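Local coordinates for protein alpha-1,4-endofucoidanase (Mariniflexile fucanivorans, PDB 6DLH) that hydrolyses fucoidan within the chain, at alpha-1,4 linkages, as a retaining glycoside hydrolase of family 107, and carries several bound calcium ions, at residues E40-A45 and V78-L83; G528-F533 and F558-G563. One frame throughout, in Å; residues are numbered along the deposited sequence.

Contact 1. Residues E40-A45 and V78-L83. With CA (calcium ion), chain H.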
# COMPACT_ATOMS: atom_id res chain seq x y z
N GLU A 40 2.89 -24.26 7.37
CA GLU A 40 1.84 -25.24 7.62
C GLU A 40 0.49 -24.55 7.77
O GLU A 40 -0.56 -25.14 7.51
CB GLU A 40 2.22 -26.12 8.82
CG GLU A 40 1.05 -26.88 9.43
CD GLU A 40 0.39 -27.93 8.55
OE1 GLU A 40 1.05 -28.43 7.60
OE2 GLU A 40 -0.80 -28.25 8.82
N TRP A 41 0.52 -23.28 8.19
CA TRP A 41 -0.70 -22.50 8.41
C TRP A 41 -1.35 -22.17 7.07
O TRP A 41 -2.53 -21.85 7.02
CB TRP A 41 -0.38 -21.23 9.20
CG TRP A 41 0.60 -20.33 8.49
CD1 TRP A 41 1.95 -20.30 8.68
CD2 TRP A 41 0.31 -19.34 7.49
NE1 TRP A 41 2.52 -19.36 7.87
CE2 TRP A 41 1.54 -18.75 7.13
CE3 TRP A 41 -0.86 -18.90 6.85
CZ2 TRP A 41 1.63 -17.75 6.16
CZ3 TRP A 41 -0.77 -17.90 5.90
CH2 TRP A 41 0.46 -17.34 5.56
N MET A 42 -0.54 -22.24 6.00
CA MET A 42 -0.95 -21.92 4.64
C MET A 42 -1.91 -23.00 4.11
O MET A 42 -2.71 -22.73 3.22
CB MET A 42 0.28 -21.80 3.75
CG MET A 42 -0.00 -21.48 2.29
SD MET A 42 0.51 -19.82 1.79
CE MET A 42 2.04 -19.63 2.71
N ARG A 43 -1.84 -24.21 4.68
CA ARG A 43 -2.75 -25.29 4.30
C ARG A 43 -4.16 -24.97 4.79
O ARG A 43 -4.38 -24.78 5.99
CB ARG A 43 -2.24 -26.65 4.79
CG ARG A 43 -1.13 -27.22 3.93
CD ARG A 43 -0.48 -28.49 4.46
NE ARG A 43 -1.29 -29.68 4.29
CZ ARG A 43 -1.92 -30.32 5.27
NH1 ARG A 43 -1.73 -29.96 6.53
NH2 ARG A 43 -2.75 -31.31 4.99
N GLY A 44 -5.11 -24.89 3.84
CA GLY A 44 -6.49 -24.53 4.12
C GLY A 44 -6.71 -23.01 4.17
O GLY A 44 -7.82 -22.57 4.46
N ALA A 45 -5.67 -22.24 3.85
CA ALA A 45 -5.66 -20.80 4.07
C ALA A 45 -6.21 -20.04 2.87
O ALA A 45 -5.89 -20.36 1.73
CB ALA A 45 -4.25 -20.33 4.40
N VAL A 78 -11.39 -15.72 6.13
CA VAL A 78 -10.18 -15.27 5.45
C VAL A 78 -9.02 -15.26 6.45
O VAL A 78 -9.20 -15.01 7.63
CB VAL A 78 -10.40 -13.89 4.79
CG1 VAL A 78 -10.83 -12.82 5.80
CG2 VAL A 78 -9.17 -13.45 4.01
N ASP A 79 -7.81 -15.54 5.95
CA ASP A 79 -6.67 -15.84 6.79
C ASP A 79 -5.58 -14.78 6.65
O ASP A 79 -4.89 -14.46 7.61
CB ASP A 79 -6.16 -17.26 6.52
CG ASP A 79 -7.20 -18.33 6.84
OD1 ASP A 79 -7.57 -18.46 8.02
OD2 ASP A 79 -7.66 -19.01 5.89
N TYR A 80 -5.43 -14.22 5.44
CA TYR A 80 -4.30 -13.34 5.20
C TYR A 80 -4.56 -12.43 3.99
O TYR A 80 -5.47 -12.68 3.20
CB TYR A 80 -3.00 -14.14 5.06
CG TYR A 80 -2.87 -14.98 3.80
CD1 TYR A 80 -3.48 -16.23 3.70
CD2 TYR A 80 -2.14 -14.52 2.72
CE1 TYR A 80 -3.35 -16.99 2.55
CE2 TYR A 80 -2.00 -15.27 1.56
CZ TYR A 80 -2.62 -16.51 1.47
OH TYR A 80 -2.50 -17.24 0.32
N VAL A 81 -3.75 -11.37 3.89
CA VAL A 81 -3.78 -10.42 2.79
C VAL A 81 -2.35 -10.21 2.29
O VAL A 81 -1.43 -10.07 3.10
CB VAL A 81 -4.41 -9.09 3.24
CG1 VAL A 81 -4.38 -8.03 2.14
CG2 VAL A 81 -5.83 -9.26 3.78
N GLN A 82 -2.19 -10.17 0.96
CA GLN A 82 -0.92 -9.85 0.32
C GLN A 82 -0.82 -8.34 0.11
O GLN A 82 -1.76 -7.72 -0.39
CB GLN A 82 -0.76 -10.60 -1.01
CG GLN A 82 0.54 -10.27 -1.74
CD GLN A 82 0.73 -11.00 -3.05
OE1 GLN A 82 1.03 -10.38 -4.08
NE2 GLN A 82 0.57 -12.31 -3.04
N LEU A 83 0.33 -7.78 0.51
CA LEU A 83 0.64 -6.37 0.38
C LEU A 83 1.90 -6.21 -0.47
O LEU A 83 2.76 -7.09 -0.47
CB LEU A 83 0.91 -5.78 1.77
CG LEU A 83 -0.21 -5.90 2.79
CD1 LEU A 83 0.33 -5.60 4.19
CD2 LEU A 83 -1.36 -4.96 2.44
CA CA H . -9.44 -19.72 7.32
O HOH W 1 -9.96 -20.90 5.24
O HOH W 2 -8.20 -21.59 7.79
O HOH W 3 -11.59 -21.14 7.64
O HOH W 4 -9.97 -19.13 9.54
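Gly44 and Asp79 are linked through the hydration shell of a calcium ion. Asp79 grips the ion with both carboxylate oxygens, OD1 and OD2 each 2.4 Å from the metal, while the carbonyl O of Gly44 accepts from a calcium-bound water at 2.8 Å; a second bound water reaches the same oxygen only weakly. Asp79 OD2 also accepts from Leu46 N and touches Ala45 CA at 3.2 Å, and Thr77 O completes the site. With chi1 at -62°, the carboxylate sits beside the backbone N of Asp79 and is carried out to the metal.

The second half of the contact is aromatic. Trp41 turns the edge of its six-membered ring onto one face of Tyr80, a T-shaped pair with centroids 5.6 Å apart and planes at 82°. Met42 SD reaches that same face obliquely, 5.3 Å from the ring centroid, a Met-aromatic contact. Ala45 CB meets the ring's edge at CE1, 3.9 Å away, and the hydroxyl beyond is hydrogen-bonded to Thr379. Replacing Tyr80 by an alanine would probably open a gap under the Trp41 edge and Met42 sulfur and cost Thr379 OG1 this hydrogen bond.

The chemistry implies a divided joint at the start of neighbouring parallel strands 46-49 and 80-84: ionic and water-mediated at Asp79, apolar and aromatic one residue later.

Contact 2. Residues G528-F533 and F558-G563; sequences GTPVWF and FYDFEG. With CA (calcium ion), chain G.
Gly528 and Glu562 meet on a calcium ion: the carbonyl O of Gly528 lies 2.4 Å and Glu562 OE1 2.3 Å from the metal. Asp560 adds OD2 at 2.5 Å, and Asp564 and Asp609 complete the protein share of the shell. A chi1 of -175° sets the Asp560 carboxylate opposite its own backbone N, turned to the ion; its other oxygen, OD1, accepts from Glu562 N at 2.9 Å, an Asx turn that helps hold the carboxylate's rotation and ties together two of the metal's ligands. Gly528 sits at a positive phi where a CB would run into the preceding carbonyl O and also come close to Glu562 OE1.

Away from the metal the two segments run antiparallel. Val531 and Tyr559 form a hydrogen-bonded pair, with Val531 N to Tyr559 O almost straight (169° at the hydrogen) and Tyr559 N to Val531 O more bent. A water bridges Thr529 O and Phe561 N where the strands part.

Packing follows the alternation of the strands. Trp532 and Phe558, a non-hydrogen-bonded pair, have their side chains on one face, where the edge of Phe558 turns toward the face of Trp532 in an offset edge-to-face pair, centroids 5.9 Å apart and planes at 63°. Val607 and Ile568 touch both side chains. Between sheet and metal, Pro530 CB lies 3.6 Å from Asp560 OD2.

A short strand pair running into a calcium site of one glycine carbonyl, one glutamate and three aspartates is found in this Ig-like module; a like set, Gly634, Asp666, Glu668, Asp670 and Asp715, binds calcium in the next.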
# COMPACT_ATOMS: atom_id res chain seq x y z
N GLY A 528 -7.09 12.23 31.95
CA GLY A 528 -7.71 11.56 30.81
C GLY A 528 -7.80 12.43 29.56
O GLY A 528 -8.27 11.97 28.52
N THR A 529 -7.34 13.69 29.65
CA THR A 529 -7.41 14.63 28.54
C THR A 529 -6.49 14.15 27.41
O THR A 529 -5.33 13.79 27.66
CB THR A 529 -7.05 16.05 28.99
OG1 THR A 529 -7.80 16.40 30.15
CG2 THR A 529 -7.27 17.10 27.92
N PRO A 530 -6.97 14.10 26.15
CA PRO A 530 -6.09 13.82 25.01
C PRO A 530 -5.28 15.08 24.72
O PRO A 530 -5.81 16.18 24.85
CB PRO A 530 -7.08 13.49 23.89
CG PRO A 530 -8.31 14.31 24.23
CD PRO A 530 -8.37 14.31 25.74
N VAL A 531 -4.00 14.90 24.35
CA VAL A 531 -3.03 15.98 24.31
C VAL A 531 -2.33 16.03 22.95
O VAL A 531 -2.07 15.00 22.34
CB VAL A 531 -2.00 15.86 25.45
CG1 VAL A 531 -2.57 16.24 26.80
CG2 VAL A 531 -1.35 14.49 25.49
N TRP A 532 -1.99 17.25 22.51
CA TRP A 532 -1.13 17.47 21.35
C TRP A 532 0.34 17.37 21.75
O TRP A 532 0.68 17.45 22.93
CB TRP A 532 -1.43 18.82 20.71
CG TRP A 532 -2.79 18.95 20.09
CD1 TRP A 532 -3.92 19.44 20.68
CD2 TRP A 532 -3.17 18.61 18.75
NE1 TRP A 532 -4.97 19.43 19.81
CE2 TRP A 532 -4.54 18.92 18.61
CE3 TRP A 532 -2.49 18.06 17.65
CZ2 TRP A 532 -5.24 18.70 17.42
CZ3 TRP A 532 -3.18 17.84 16.48
CH2 TRP A 532 -4.54 18.16 16.37
N PHE A 533 1.22 17.18 20.75
CA PHE A 533 2.65 17.03 20.98
C PHE A 533 3.24 18.35 21.48
O PHE A 533 4.00 18.36 22.45
CB PHE A 533 3.37 16.50 19.74
CG PHE A 533 4.87 16.52 19.82
CD1 PHE A 533 5.56 15.56 20.54
CD2 PHE A 533 5.60 17.52 19.19
CE1 PHE A 533 6.95 15.60 20.63
CE2 PHE A 533 6.99 17.56 19.28
CZ PHE A 533 7.66 16.60 20.01
N PHE A 558 -0.41 13.70 18.38
CA PHE A 558 -1.44 13.75 19.41
C PHE A 558 -1.54 12.38 20.06
O PHE A 558 -1.11 11.39 19.47
CB PHE A 558 -2.76 14.26 18.83
CG PHE A 558 -3.34 13.38 17.75
CD1 PHE A 558 -4.26 12.38 18.06
CD2 PHE A 558 -2.96 13.53 16.42
CE1 PHE A 558 -4.78 11.56 17.07
CE2 PHE A 558 -3.48 12.71 15.43
CZ PHE A 558 -4.39 11.73 15.76
N TYR A 559 -2.09 12.30 21.28
CA TYR A 559 -2.11 11.03 21.98
C TYR A 559 -3.11 11.04 23.13
O TYR A 559 -3.49 12.09 23.63
CB TYR A 559 -0.70 10.65 22.44
CG TYR A 559 -0.60 9.28 23.07
CD1 TYR A 559 -0.69 8.13 22.30
CD2 TYR A 559 -0.44 9.15 24.44
CE1 TYR A 559 -0.60 6.87 22.88
CE2 TYR A 559 -0.36 7.89 25.03
CZ TYR A 559 -0.43 6.75 24.25
OH TYR A 559 -0.35 5.52 24.84
N ASP A 560 -3.53 9.83 23.55
CA ASP A 560 -4.48 9.64 24.63
C ASP A 560 -4.01 8.48 25.51
O ASP A 560 -3.80 7.37 25.02
CB ASP A 560 -5.90 9.40 24.11
CG ASP A 560 -6.94 9.30 25.22
OD1 ASP A 560 -6.96 8.26 25.94
OD2 ASP A 560 -7.70 10.26 25.37
N PHE A 561 -3.89 8.74 26.81
CA PHE A 561 -3.18 7.81 27.69
C PHE A 561 -4.07 6.65 28.10
O PHE A 561 -3.59 5.70 28.71
CB PHE A 561 -2.54 8.53 28.87
CG PHE A 561 -1.21 9.16 28.54
CD1 PHE A 561 -1.15 10.45 28.03
CD2 PHE A 561 -0.03 8.45 28.70
CE1 PHE A 561 0.07 11.02 27.70
CE2 PHE A 561 1.19 9.03 28.38
CZ PHE A 561 1.24 10.31 27.87
N GLU A 562 -5.37 6.71 27.75
CA GLU A 562 -6.28 5.62 28.05
C GLU A 562 -6.64 4.88 26.77
O GLU A 562 -7.45 3.95 26.80
CB GLU A 562 -7.54 6.12 28.77
CG GLU A 562 -7.26 6.83 30.08
CD GLU A 562 -6.71 8.23 29.93
OE1 GLU A 562 -7.23 8.99 29.08
OE2 GLU A 562 -5.75 8.57 30.67
N GLY A 563 -6.04 5.31 25.65
CA GLY A 563 -6.24 4.69 24.35
C GLY A 563 -7.67 4.87 23.84
O GLY A 563 -8.16 4.03 23.08
CA CA G . -8.80 9.85 27.60
O HOH W 5 -4.60 10.69 31.19
O HOH W 6 -4.53 11.34 28.14
O HOH W 7 -10.57 10.03 29.46

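In the fold
Both contacts are buried and each holds part of a calcium site, but they belong to separate domains, with centres 36 Å and nearest atoms about 21 Å apart. Contact 1 is centred about 18 Å from the chain's centre, at the entrance to the parallel sheet of the catalytic part, consistent with the barrel-like core of GH29 relatives; contact 2, at about 28 Å, lies in an accessory Ig-like domain. They share no helix or strand. In 40-45 with 78-83 one segment alone coordinates the metal and the other is reached through water, whereas in 528-533 with 558-563 both segments supply ligands and backbone pairing joins them directly. An aromatic edge-to-face pair contributes to each.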